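Local coordinates for putative sulfatase yidJ (Bacteroides fragilis, PDB 2QZU), which probably hydrolyses sulfate esters as a metal-dependent arylsulfatase, most likely with bound calcium, at residues A35-G40 and A324-F329; R80-L83 and Y88-G91; A103-E108 and V404-H409; R114-V119 and D360-L365; Q380-S385 and K466-K471. One frame throughout, in Å; residues are numbered along the deposited sequence.

Contact 1. Residues A35-G40 and A324-F329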
# COMPACT_ATOMS: atom_id res chain seq x y z
N ALA A 35 11.50 7.46 -17.32
CA ALA A 35 11.12 6.90 -16.03
C ALA A 35 9.94 7.76 -15.62
O ALA A 35 10.03 8.99 -15.62
CB ALA A 35 12.27 7.04 -15.04
N ASP A 36 8.84 7.12 -15.27
CA ASP A 36 7.64 7.83 -14.90
C ASP A 36 7.74 8.60 -13.57
O ASP A 36 8.36 8.14 -12.61
CB ASP A 36 6.47 6.84 -14.85
CG ASP A 36 5.12 7.51 -14.77
OD1 ASP A 36 4.79 8.07 -13.70
OD2 ASP A 36 4.39 7.48 -15.78
N GLN A 37 7.16 9.80 -13.55
CA GLN A 37 7.12 10.62 -12.34
C GLN A 37 8.49 11.01 -11.78
O GLN A 37 8.68 11.08 -10.56
CB GLN A 37 6.31 9.87 -11.29
CG GLN A 37 5.76 10.72 -10.16
CD GLN A 37 4.47 10.14 -9.62
OE1 GLN A 37 3.47 10.06 -10.33
NE2 GLN A 37 4.48 9.74 -8.35
N TYR A 38 9.43 11.30 -12.68
CA TYR A 38 10.79 11.68 -12.31
C TYR A 38 10.96 13.21 -12.36
O TYR A 38 10.84 13.82 -13.42
CB TYR A 38 11.78 11.00 -13.27
CG TYR A 38 13.24 11.03 -12.86
CD1 TYR A 38 13.90 12.24 -12.60
CD2 TYR A 38 13.97 9.85 -12.73
CE1 TYR A 38 15.25 12.27 -12.24
CE2 TYR A 38 15.32 9.86 -12.37
CZ TYR A 38 15.95 11.08 -12.13
OH TYR A 38 17.28 11.11 -11.77
N ARG A 39 11.24 13.82 -11.21
CA ARG A 39 11.43 15.28 -11.13
C ARG A 39 12.73 15.74 -11.77
O ARG A 39 13.78 15.13 -11.58
CB ARG A 39 11.40 15.76 -9.68
CG ARG A 39 10.02 15.75 -9.05
CD ARG A 39 9.99 16.50 -7.73
NE ARG A 39 10.78 15.87 -6.67
CZ ARG A 39 12.05 16.15 -6.40
NH1 ARG A 39 12.70 17.07 -7.10
NH2 ARG A 39 12.66 15.53 -5.40
N GLY A 40 12.66 16.85 -12.51
CA GLY A 40 13.83 17.38 -13.18
C GLY A 40 15.02 17.71 -12.29
O GLY A 40 16.16 17.47 -12.68
N ALA A 324 -0.45 16.29 -3.18
CA ALA A 324 0.20 15.00 -3.09
C ALA A 324 0.71 14.49 -4.44
O ALA A 324 1.77 13.88 -4.52
CB ALA A 324 -0.82 13.95 -2.55
N GLY A 325 -0.03 14.81 -5.50
CA GLY A 325 0.34 14.27 -6.81
C GLY A 325 0.91 15.28 -7.76
O GLY A 325 1.74 16.08 -7.34
N LYS A 326 0.58 15.12 -9.04
CA LYS A 326 0.99 16.13 -10.01
C LYS A 326 -0.32 16.67 -10.66
O LYS A 326 -1.34 16.86 -9.98
CB LYS A 326 1.92 15.62 -11.09
CG LYS A 326 1.31 14.61 -12.03
CD LYS A 326 0.43 13.62 -11.30
CE LYS A 326 1.24 12.49 -10.72
NZ LYS A 326 0.71 11.16 -11.17
N ASP A 327 -0.28 16.90 -11.97
CA ASP A 327 -1.42 17.43 -12.71
C ASP A 327 -1.66 18.89 -12.30
O ASP A 327 -2.80 19.30 -12.09
CB ASP A 327 -2.69 16.60 -12.44
CG ASP A 327 -3.75 16.82 -13.53
OD1 ASP A 327 -3.52 17.66 -14.41
OD2 ASP A 327 -4.80 16.15 -13.52
N ILE A 328 -0.58 19.66 -12.20
CA ILE A 328 -0.68 21.06 -11.80
C ILE A 328 0.50 21.87 -12.35
O ILE A 328 1.54 21.31 -12.70
CB ILE A 328 -0.74 21.17 -10.26
CG1 ILE A 328 -1.08 22.60 -9.85
CG2 ILE A 328 0.59 20.74 -9.65
CD1 ILE A 328 -2.50 23.01 -10.18
N PHE A 329 0.33 23.18 -12.42
CA PHE A 329 1.33 24.07 -12.99
C PHE A 329 2.61 24.34 -12.19
O PHE A 329 3.55 24.93 -12.73
CB PHE A 329 0.68 25.40 -13.36
CG PHE A 329 -0.23 25.93 -12.29
CD1 PHE A 329 -1.61 25.89 -12.46
CD2 PHE A 329 0.30 26.42 -11.10
CE1 PHE A 329 -2.46 26.34 -11.45
CE2 PHE A 329 -0.54 26.87 -10.08
CZ PHE A 329 -1.92 26.83 -10.26
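Gln37 and Lys326 face each other from two loops, and their CA atoms, at 8.6 Å, are the nearest CA pair across the two segments. Residues 35-38 form a type II beta turn, with Gln37 at its third position and with a positive phi. The opposing segment 324-329 has no regular secondary structure. The CA separation leaves the gap to be closed by two long side chains.

Gln37 starts with CG anti to its backbone nitrogen (chi1 -160°) and runs on extended. This carries its amide out of the turn toward the other loop. Lys326 is bent instead, at chi2, chi3 and chi4. Its CB already points at segment 35-40, and the side chain meets the glutamine nearly at a right angle. Its NZ donates to Gln37 OE1 over 3.1 Å. The donor is tilted 30° from the carbonyl plane, and the C=O...N angle is 149°. Lys326 CE lies 3.3 Å from Gln37 OE1. Asp36 OD1 is 5.7 Å from Lys326 NZ, too far for a salt bridge. Asp36 OD2 instead pairs with Arg80 and Lys132. Glu23 of the second subunit makes a long, weak ion pair with Lys326 NZ.

Segment 35-40 follows the C-terminal end of strand 29-35, in the mixed sheet of the alkaline phosphatase-like fold, and Asp36 reaches Arg80 there. Tyr279 on helix 267-299 binds the turn through Gln37 O. Segment 324-329 comes between strand 306-311 and helix 331-334, and its Phe329 packs on strand 431-439.

Contact 2. Residues R80-L83 and Y88-G91; sequences RGML and YPIG
Met82, built as selenomethionine, lays the end of its side chain against the ring of Pro89. Residue 82 projects from helix 76-85 toward the start of the next short helix. Its CG is anti to the carbonyl carbon (chi1 -84°), and the chain continues nearly extended to SE. The last torsion then turns the methyl group, with chi3 at -126°, which places CE over the proline.

That methyl sits over the whole ring, closest to CB and CD. CE of Met82 is 3.5 Å from CD of Pro89 and 3.5 Å from its CB, both closer than ordinary carbon packing. SE of Met82 follows at 3.8 Å from the same CD. The CB of Tyr88 is directed away, and Met82 CG meets its CA at 4.1 Å. The contact is wholly apolar and buried.

Helix 76-85 begins at Ser76 and carries the S-x-P-x-R sulfatase signature, Ser76 to Arg80, so this contact packs the signature helix. Tyr88 is the N-cap of helix 89-92, and Pro89 is its first residue. Tyr73 and Ala359 also pack on Met82. Pro89 rests on Tyr402 of strand 399-404, and the ring of Tyr88 meets Trp468 of helix 455-471 edge-to-face.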
# COMPACT_ATOMS: atom_id res chain seq x y z
N ARG A 80 2.06 11.26 -22.51
CA ARG A 80 2.49 10.24 -23.47
C ARG A 80 1.77 10.41 -24.80
O ARG A 80 2.35 10.18 -25.86
CB ARG A 80 2.24 8.85 -22.89
CG ARG A 80 3.06 8.59 -21.62
CD ARG A 80 2.51 7.44 -20.79
NE ARG A 80 3.28 7.26 -19.56
CZ ARG A 80 4.48 6.70 -19.50
NH1 ARG A 80 5.07 6.24 -20.60
NH2 ARG A 80 5.11 6.60 -18.34
N GLY A 81 0.51 10.84 -24.73
CA GLY A 81 -0.27 11.05 -25.94
C GLY A 81 0.29 12.19 -26.77
O GLY A 81 0.27 12.15 -28.00
N MSE A 82 0.79 13.22 -26.09
CA MSE A 82 1.39 14.36 -26.76
C MSE A 82 2.72 13.94 -27.38
O MSE A 82 3.05 14.33 -28.49
CB MSE A 82 1.62 15.50 -25.76
CG MSE A 82 0.39 16.35 -25.53
SE MSE A 82 0.38 17.25 -23.81
CE MSE A 82 -1.33 16.61 -23.20
N LEU A 83 3.48 13.13 -26.64
CA LEU A 83 4.76 12.65 -27.14
C LEU A 83 4.60 11.84 -28.42
O LEU A 83 5.29 12.09 -29.41
CB LEU A 83 5.45 11.78 -26.09
CG LEU A 83 6.68 11.03 -26.60
CD1 LEU A 83 7.77 12.02 -26.98
CD2 LEU A 83 7.18 10.08 -25.52
N TYR A 88 -1.08 18.83 -29.20
CA TYR A 88 -1.45 19.21 -27.85
C TYR A 88 -2.68 18.35 -27.48
O TYR A 88 -3.29 17.74 -28.36
CB TYR A 88 -1.63 20.73 -27.81
CG TYR A 88 -0.27 21.41 -27.98
CD1 TYR A 88 0.68 21.34 -26.96
CD2 TYR A 88 0.10 22.01 -29.19
CE1 TYR A 88 1.97 21.84 -27.14
CE2 TYR A 88 1.39 22.51 -29.38
CZ TYR A 88 2.32 22.42 -28.35
OH TYR A 88 3.61 22.89 -28.54
N PRO A 89 -3.05 18.29 -26.19
CA PRO A 89 -4.19 17.46 -25.76
C PRO A 89 -5.50 17.38 -26.54
O PRO A 89 -6.01 16.28 -26.77
CB PRO A 89 -4.40 17.88 -24.30
CG PRO A 89 -3.85 19.25 -24.23
CD PRO A 89 -2.62 19.19 -25.10
N ILE A 90 -6.06 18.51 -26.96
CA ILE A 90 -7.32 18.45 -27.70
C ILE A 90 -7.15 17.63 -28.98
O ILE A 90 -7.99 16.78 -29.30
CB ILE A 90 -7.82 19.87 -28.06
CG1 ILE A 90 -7.95 20.71 -26.78
CG2 ILE A 90 -9.17 19.78 -28.77
CD1 ILE A 90 -8.83 20.07 -25.72
N GLY A 91 -6.05 17.87 -29.69
CA GLY A 91 -5.78 17.15 -30.92
C GLY A 91 -5.38 15.70 -30.73
O GLY A 91 -5.75 14.84 -31.53

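Contact 3. Residues A103-E108 and V404-H409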
# COMPACT_ATOMS: atom_id res chain seq x y z
N ALA A 103 -12.82 6.20 -20.57
CA ALA A 103 -13.03 5.40 -21.77
C ALA A 103 -14.26 5.78 -22.59
O ALA A 103 -14.20 5.84 -23.81
CB ALA A 103 -13.08 3.93 -21.40
N PRO A 104 -15.41 6.03 -21.92
CA PRO A 104 -16.62 6.40 -22.67
C PRO A 104 -16.46 7.68 -23.49
O PRO A 104 -17.26 7.94 -24.40
CB PRO A 104 -17.67 6.54 -21.58
CG PRO A 104 -17.20 5.60 -20.51
CD PRO A 104 -15.71 5.87 -20.49
N TYR A 105 -15.44 8.46 -23.18
CA TYR A 105 -15.21 9.72 -23.88
C TYR A 105 -14.12 9.60 -24.95
O TYR A 105 -13.72 10.59 -25.55
CB TYR A 105 -14.86 10.80 -22.86
CG TYR A 105 -15.99 11.01 -21.88
CD1 TYR A 105 -17.06 11.85 -22.18
CD2 TYR A 105 -16.03 10.29 -20.68
CE1 TYR A 105 -18.15 11.96 -21.32
CE2 TYR A 105 -17.11 10.40 -19.82
CZ TYR A 105 -18.17 11.23 -20.15
OH TYR A 105 -19.24 11.32 -19.29
N GLY A 106 -13.67 8.37 -25.19
CA GLY A 106 -12.66 8.13 -26.20
C GLY A 106 -11.27 8.62 -25.83
O GLY A 106 -10.49 9.03 -26.70
N VAL A 107 -10.95 8.58 -24.54
CA VAL A 107 -9.65 9.02 -24.09
C VAL A 107 -8.61 7.92 -24.28
O VAL A 107 -8.41 7.06 -23.42
CB VAL A 107 -9.71 9.47 -22.61
CG1 VAL A 107 -8.35 9.93 -22.12
CG2 VAL A 107 -10.72 10.60 -22.46
N GLU A 108 -7.96 7.93 -25.45
CA GLU A 108 -6.92 6.96 -25.78
C GLU A 108 -6.27 7.38 -27.10
O GLU A 108 -6.81 8.21 -27.83
CB GLU A 108 -7.50 5.54 -25.92
CG GLU A 108 -8.46 5.35 -27.10
CD GLU A 108 -8.84 3.88 -27.33
OE1 GLU A 108 -8.45 3.01 -26.52
OE2 GLU A 108 -9.54 3.61 -28.32
N VAL A 404 -7.35 19.55 -18.79
CA VAL A 404 -8.61 19.45 -19.51
C VAL A 404 -9.53 18.49 -18.77
O VAL A 404 -9.14 17.36 -18.48
CB VAL A 404 -8.39 18.91 -20.95
CG1 VAL A 404 -9.73 18.85 -21.69
CG2 VAL A 404 -7.41 19.79 -21.70
N LYS A 405 -10.74 18.93 -18.46
CA LYS A 405 -11.69 18.06 -17.78
C LYS A 405 -12.18 17.14 -18.90
O LYS A 405 -12.82 17.60 -19.84
CB LYS A 405 -12.84 18.86 -17.18
CG LYS A 405 -13.75 18.04 -16.27
CD LYS A 405 -14.74 18.92 -15.52
CE LYS A 405 -15.65 18.07 -14.63
NZ LYS A 405 -16.56 18.92 -13.82
N PHE A 406 -11.86 15.86 -18.79
CA PHE A 406 -12.21 14.90 -19.84
C PHE A 406 -13.67 14.86 -20.29
O PHE A 406 -13.94 14.65 -21.47
CB PHE A 406 -11.77 13.48 -19.47
CG PHE A 406 -12.54 12.88 -18.33
CD1 PHE A 406 -12.23 13.20 -17.02
CD2 PHE A 406 -13.58 11.99 -18.58
CE1 PHE A 406 -12.94 12.64 -15.96
CE2 PHE A 406 -14.30 11.43 -17.53
CZ PHE A 406 -13.98 11.76 -16.22
N ASP A 407 -14.60 15.06 -19.36
CA ASP A 407 -16.02 15.02 -19.70
C ASP A 407 -16.66 16.39 -19.93
O ASP A 407 -17.88 16.49 -20.08
CB ASP A 407 -16.79 14.24 -18.63
CG ASP A 407 -16.63 14.82 -17.24
OD1 ASP A 407 -15.70 15.62 -17.02
OD2 ASP A 407 -17.44 14.47 -16.35
N ASN A 408 -15.85 17.44 -19.97
CA ASN A 408 -16.34 18.80 -20.22
C ASN A 408 -15.16 19.70 -20.54
O ASN A 408 -14.58 20.32 -19.64
CB ASN A 408 -17.09 19.34 -18.99
CG ASN A 408 -17.61 20.76 -19.21
OD1 ASN A 408 -17.51 21.31 -20.31
ND2 ASN A 408 -18.16 21.36 -18.16
N HIS A 409 -14.80 19.78 -21.81
CA HIS A 409 -13.66 20.60 -22.22
C HIS A 409 -13.79 22.09 -21.91
O HIS A 409 -12.81 22.82 -21.97
CB HIS A 409 -13.38 20.40 -23.72
CG HIS A 409 -12.93 19.02 -24.08
ND1 HIS A 409 -12.58 18.66 -25.36
CD2 HIS A 409 -12.78 17.90 -23.32
CE1 HIS A 409 -12.24 17.38 -25.38
NE2 HIS A 409 -12.35 16.90 -24.16
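The ring of Tyr105 receives Asp407 over one face, with CB 3.6 Å above the plane and offset toward the rim. This CB is 3.9 Å from the ring centroid and 23° off the normal, a CH-pi contact. Phe406 also meets the tyrosine, in an offset edge-to-face pair. The phenylalanine presents its edge, the planes stand at 74°, and the centroids are 5.5 Å apart. Its closest approach is Phe406 CD2 to Tyr105 CD2, 3.6 Å, with the tyrosine atom near the plane of the Phe406 ring. One face of Phe406 has Asp407 OD1 4.1 Å above its centre.

Phe406 and Asp407 are the two middle residues of a type I turn, 405-408, closed by a bond from Asn408 N to Lys405 O. Phe406 has CG between its backbone nitrogen and carbonyl carbon (chi1 69°), which brings the ring up beside Tyr105. Val107 adds a looser apolar touch, its CG2 4.3 Å from the CB of Phe406. Tyr105 and Asp407 are exposed, whereas Phe406 and Val107 lie deeper. Gln20 of the second subunit packs on Phe406.

Segment 103-108 begins with a short 3-10 turn in the loop between helices 89-92 and 116-122. Segment 404-409 is the hairpin connection between strands 399-404 and 412-417 of the four-stranded antiparallel sheet.

Contact 4. Residues R114-V119 and D360-L365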
# COMPACT_ATOMS: atom_id res chain seq x y z
N ARG A 114 -0.96 9.43 -36.73
CA ARG A 114 0.35 9.22 -37.34
C ARG A 114 1.41 9.59 -36.31
O ARG A 114 1.74 10.76 -36.13
CB ARG A 114 0.49 10.11 -38.58
CG ARG A 114 1.82 10.01 -39.30
CD ARG A 114 1.95 8.70 -40.04
NE ARG A 114 3.18 8.64 -40.84
CZ ARG A 114 3.59 7.56 -41.48
NH1 ARG A 114 2.87 6.45 -41.42
NH2 ARG A 114 4.71 7.57 -42.18
N CYS A 115 1.93 8.58 -35.62
CA CYS A 115 2.94 8.81 -34.58
C CYS A 115 4.36 8.72 -35.12
O CYS A 115 4.59 8.15 -36.19
CB CYS A 115 2.73 7.81 -33.45
SG CYS A 115 1.08 7.96 -32.70
N TRP A 116 5.33 9.27 -34.38
CA TRP A 116 6.71 9.23 -34.85
C TRP A 116 7.22 7.81 -35.04
O TRP A 116 8.09 7.56 -35.87
CB TRP A 116 7.66 10.00 -33.92
CG TRP A 116 7.68 9.55 -32.49
CD1 TRP A 116 6.91 10.03 -31.47
CD2 TRP A 116 8.52 8.54 -31.91
NE1 TRP A 116 7.22 9.40 -30.29
CE2 TRP A 116 8.21 8.48 -30.53
CE3 TRP A 116 9.51 7.69 -32.43
CZ2 TRP A 116 8.86 7.59 -29.66
CZ3 TRP A 116 10.15 6.81 -31.55
CH2 TRP A 116 9.82 6.77 -30.19
N SER A 117 6.67 6.87 -34.27
CA SER A 117 7.08 5.48 -34.38
C SER A 117 6.61 4.91 -35.72
O SER A 117 7.28 4.06 -36.30
CB SER A 117 6.53 4.66 -33.21
OG SER A 117 5.13 4.80 -33.08
N ASP A 118 5.46 5.38 -36.20
CA ASP A 118 4.92 4.92 -37.49
C ASP A 118 5.85 5.41 -38.60
O ASP A 118 6.09 4.71 -39.58
CB ASP A 118 3.52 5.50 -37.75
CG ASP A 118 2.46 4.91 -36.83
OD1 ASP A 118 2.28 3.68 -36.84
OD2 ASP A 118 1.80 5.70 -36.11
N VAL A 119 6.35 6.63 -38.43
CA VAL A 119 7.25 7.23 -39.40
C VAL A 119 8.56 6.44 -39.47
O VAL A 119 9.00 6.05 -40.56
CB VAL A 119 7.56 8.70 -39.03
CG1 VAL A 119 8.65 9.26 -39.93
CG2 VAL A 119 6.29 9.54 -39.16
N ASP A 360 7.79 18.05 -27.52
CA ASP A 360 8.53 18.57 -28.67
C ASP A 360 9.46 17.52 -29.26
O ASP A 360 10.02 17.72 -30.34
CB ASP A 360 9.37 19.79 -28.27
CG ASP A 360 8.52 20.93 -27.77
OD1 ASP A 360 7.38 21.10 -28.26
OD2 ASP A 360 9.00 21.68 -26.89
N LEU A 361 9.63 16.40 -28.57
CA LEU A 361 10.54 15.36 -29.05
C LEU A 361 10.18 14.71 -30.39
O LEU A 361 11.07 14.27 -31.11
CB LEU A 361 10.73 14.29 -27.96
CG LEU A 361 11.52 14.81 -26.75
CD1 LEU A 361 11.54 13.77 -25.65
CD2 LEU A 361 12.94 15.17 -27.17
N TYR A 362 8.89 14.67 -30.73
CA TYR A 362 8.46 14.09 -32.01
C TYR A 362 9.12 14.85 -33.18
O TYR A 362 9.96 14.28 -33.88
CB TYR A 362 6.92 14.15 -32.10
CG TYR A 362 6.26 13.48 -33.29
CD1 TYR A 362 6.75 13.63 -34.59
CD2 TYR A 362 5.05 12.78 -33.13
CE1 TYR A 362 6.06 13.11 -35.69
CE2 TYR A 362 4.36 12.27 -34.21
CZ TYR A 362 4.86 12.44 -35.49
OH TYR A 362 4.16 11.93 -36.56
N PRO A 363 8.78 16.14 -33.38
CA PRO A 363 9.44 16.83 -34.50
C PRO A 363 10.94 17.03 -34.31
O PRO A 363 11.71 16.94 -35.27
CB PRO A 363 8.67 18.15 -34.59
CG PRO A 363 8.33 18.41 -33.16
CD PRO A 363 7.87 17.05 -32.66
N THR A 364 11.36 17.31 -33.08
CA THR A 364 12.77 17.54 -32.79
C THR A 364 13.65 16.34 -33.14
O THR A 364 14.64 16.48 -33.86
CB THR A 364 12.97 17.92 -31.30
OG1 THR A 364 12.21 19.10 -31.01
CG2 THR A 364 14.44 18.19 -31.00
N LEU A 365 13.30 15.16 -32.64
CA LEU A 365 14.10 13.97 -32.92
C LEU A 365 14.05 13.58 -34.39
O LEU A 365 15.08 13.28 -34.99
CB LEU A 365 13.62 12.79 -32.05
CG LEU A 365 13.92 12.90 -30.55
CD1 LEU A 365 13.18 11.81 -29.79
CD2 LEU A 365 15.43 12.78 -30.32
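Tyr362 OH donates to the backbone carbonyl O of Arg114 over 2.7 Å. The hydroxyl approaches from above the carbonyl plane, 45° out of it, while the oxygen lies at the edge of the tyrosine ring. CG of Tyr362 is anti to the backbone nitrogen (chi1 -174°), and this sends the ring from its own helix across to the start of the other one.

Trp116 covers one face of that ring. Its CB sits over the centre, 3.7 Å from the Tyr362 centroid, as a CH-pi contact. The indole then turns its edge to the tyrosine, with planes at 77° in an offset edge-to-face pair. Trp116 CD1 and Tyr362 CD2 are 3.7 Å apart. The backbone is close too, with Trp116 N 3.2 Å from Tyr362 CE2.

Helices 116-122 and 361-368 lie beside the large mixed sheet of the alkaline phosphatase-like fold. Cys115 is the N-cap of helix 116-122. Its backbone N donates to Asp118 OD2 at 2.9 Å, on the anti lone pair, as in one half of a capping box. His164 ND1 is a second partner of this carboxylate. Just before helix 361-368, Asp360 O accepts from both Thr364 N and Thr364 OG1.

Val119 CG2 and Arg114 CG both lie 4.1 Å from Tyr362 OH. The guanidinium of Arg114 pairs with Asp122. Leu83 and Met84 of helix 76-85, and Leu30 of strand 29-35, pack on Trp116.

Contact 5. Residues Q380-S385 and K466-K471; sequences QTFDLS and KTWLEK
Phe382, in a loop without regular structure, faces Trp468 on the last turns of helix 455-471. Their side chains come from opposite directions. The planes of the Phe382 ring and the six-membered ring of the indole are only 15° apart. They are displaced so far along each other, however, that they hardly overlap. The centroids are 5.9 Å apart. Contact is made by the outer atoms, Phe382 CZ with Trp468 CZ3 at 3.8 Å. Trp468 has CG anti to its backbone nitrogen (chi1 170°), which swings the indole off the helix toward the loop. Its NE1 donates a hydrogen bond to Tyr402 OH of strand 399-404.

Helix 455-471 packs by Trp468 on Pro400 of strand 399-404, the first strand of the four-stranded antiparallel sheet. The contact joins this helix to the loop between helices 361-368 and 385-390.

Two waters carry the polar link between Gln380 and Lys471. Water 1 donates to Gln380 O at 2.9 Å and accepts from Lys471 NZ at 2.8 Å. Water 2 accepts from Gln380 NE2 at 2.7 Å and donates to Lys471 O at 3.1 Å. The amide nitrogen also reaches Thr472 O directly. Further along the loop, Asp383 OD1 accepts from Ser385 N in an Asx turn and also from Ser385 OG, at the start of helix 385-390. Lys394 and Gln399 pack on Phe382.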
# COMPACT_ATOMS: atom_id res chain seq x y z
N GLN A 380 1.88 19.71 -34.03
CA GLN A 380 1.80 21.08 -33.51
C GLN A 380 2.95 21.53 -32.62
O GLN A 380 3.16 22.73 -32.45
CB GLN A 380 0.50 21.25 -32.71
CG GLN A 380 -0.77 20.91 -33.46
CD GLN A 380 -1.99 21.02 -32.56
OE1 GLN A 380 -2.15 20.24 -31.61
NE2 GLN A 380 -2.86 21.98 -32.85
N THR A 381 3.67 20.59 -32.03
CA THR A 381 4.76 20.94 -31.12
C THR A 381 6.00 21.54 -31.80
O THR A 381 6.14 21.51 -33.02
CB THR A 381 5.15 19.73 -30.26
OG1 THR A 381 5.57 18.65 -31.09
CG2 THR A 381 3.94 19.27 -29.44
N PHE A 382 6.90 22.10 -30.99
CA PHE A 382 8.11 22.76 -31.49
C PHE A 382 9.22 21.85 -32.02
O PHE A 382 9.59 20.87 -31.37
CB PHE A 382 8.73 23.65 -30.41
CG PHE A 382 7.82 24.75 -29.92
CD1 PHE A 382 6.99 24.55 -28.82
CD2 PHE A 382 7.83 26.00 -30.54
CE1 PHE A 382 6.17 25.57 -28.35
CE2 PHE A 382 7.02 27.03 -30.07
CZ PHE A 382 6.19 26.82 -28.97
N ASP A 383 9.73 22.18 -33.20
CA ASP A 383 10.84 21.44 -33.80
C ASP A 383 12.07 22.22 -33.34
O ASP A 383 12.40 23.26 -33.91
CB ASP A 383 10.77 21.46 -35.33
CG ASP A 383 11.94 20.74 -35.98
OD1 ASP A 383 12.98 20.55 -35.31
OD2 ASP A 383 11.82 20.37 -37.17
N LEU A 384 12.73 21.71 -32.30
CA LEU A 384 13.89 22.39 -31.75
C LEU A 384 15.20 21.69 -32.11
O LEU A 384 16.20 21.82 -31.41
CB LEU A 384 13.75 22.46 -30.22
CG LEU A 384 12.49 23.16 -29.69
CD1 LEU A 384 12.35 22.92 -28.19
CD2 LEU A 384 12.58 24.65 -29.99
N SER A 385 15.19 20.97 -33.23
CA SER A 385 16.37 20.23 -33.66
C SER A 385 17.64 21.08 -33.79
O SER A 385 18.71 20.66 -33.35
CB SER A 385 16.08 19.52 -34.99
OG SER A 385 15.64 20.44 -35.97
N LYS A 466 -4.41 33.61 -25.64
CA LYS A 466 -5.49 33.52 -26.61
C LYS A 466 -4.93 33.20 -28.00
O LYS A 466 -5.45 32.34 -28.71
CB LYS A 466 -6.28 34.82 -26.65
CG LYS A 466 -7.58 34.73 -27.45
CD LYS A 466 -8.34 36.05 -27.38
CE LYS A 466 -9.58 36.03 -28.26
NZ LYS A 466 -10.61 35.06 -27.80
N THR A 467 -3.86 33.89 -28.38
CA THR A 467 -3.23 33.67 -29.68
C THR A 467 -2.73 32.23 -29.78
O THR A 467 -2.87 31.59 -30.82
CB THR A 467 -2.04 34.64 -29.89
OG1 THR A 467 -2.52 35.99 -29.85
CG2 THR A 467 -1.38 34.38 -31.24
N TRP A 468 -2.16 31.73 -28.68
CA TRP A 468 -1.65 30.36 -28.63
C TRP A 468 -2.78 29.35 -28.80
O TRP A 468 -2.67 28.39 -29.56
CB TRP A 468 -0.92 30.09 -27.31
CG TRP A 468 -0.60 28.64 -27.09
CD1 TRP A 468 -1.32 27.74 -26.36
CD2 TRP A 468 0.46 27.91 -27.70
NE1 TRP A 468 -0.76 26.48 -26.48
CE2 TRP A 468 0.33 26.56 -27.30
CE3 TRP A 468 1.52 28.26 -28.56
CZ2 TRP A 468 1.21 25.56 -27.71
CZ3 TRP A 468 2.40 27.26 -28.98
CH2 TRP A 468 2.24 25.93 -28.55
N LEU A 469 -3.88 29.56 -28.07
CA LEU A 469 -5.00 28.65 -28.16
C LEU A 469 -5.64 28.67 -29.55
O LEU A 469 -6.09 27.63 -30.04
CB LEU A 469 -6.02 28.97 -27.06
CG LEU A 469 -5.43 28.82 -25.64
CD1 LEU A 469 -6.40 29.36 -24.60
CD2 LEU A 469 -5.13 27.34 -25.36
N GLU A 470 -5.68 29.83 -30.19
CA GLU A 470 -6.25 29.93 -31.53
C GLU A 470 -5.36 29.19 -32.54
O GLU A 470 -5.84 28.48 -33.42
CB GLU A 470 -6.41 31.40 -31.94
CG GLU A 470 -7.41 32.17 -31.07
CD GLU A 470 -7.53 33.64 -31.44
OE1 GLU A 470 -6.50 34.34 -31.46
OE2 GLU A 470 -8.67 34.10 -31.70
N LYS A 471 -4.05 29.35 -32.38
CA LYS A 471 -3.07 28.71 -33.25
C LYS A 471 -3.16 27.19 -33.19
O LYS A 471 -2.97 26.51 -34.20
CB LYS A 471 -1.66 29.16 -32.85
CG LYS A 471 -0.53 28.63 -33.72
CD LYS A 471 0.80 29.24 -33.28
CE LYS A 471 1.95 28.78 -34.17
NZ LYS A 471 2.24 27.33 -34.03
O HOH W 1 1.29 24.86 -33.13
O HOH W 2 -2.70 23.57 -35.02

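Contact 2 is central to the set. Arg80 NH2 forms a salt bridge of 2.8 Å with Asp36 OD2 of contact 1, and the centres of the two contacts are about 17 Å apart. Arg80 NE also bonds to Ser76, the residue predicted to become the catalytic 3-oxoalanine but unmodified here, so contacts 1 and 2 probably border the active site. Leu83 O lies 3.3 Å from Trp116 CD1 of contact 4, and Tyr88 N is 3.0 Å from Gln380 OE1 of contact 5. Contacts 4 and 5 join through Asp360 OD1 and Phe382 N at 2.9 Å. Ile90 packs on His409 of contact 3, which does not touch contacts 1, 4 or 5.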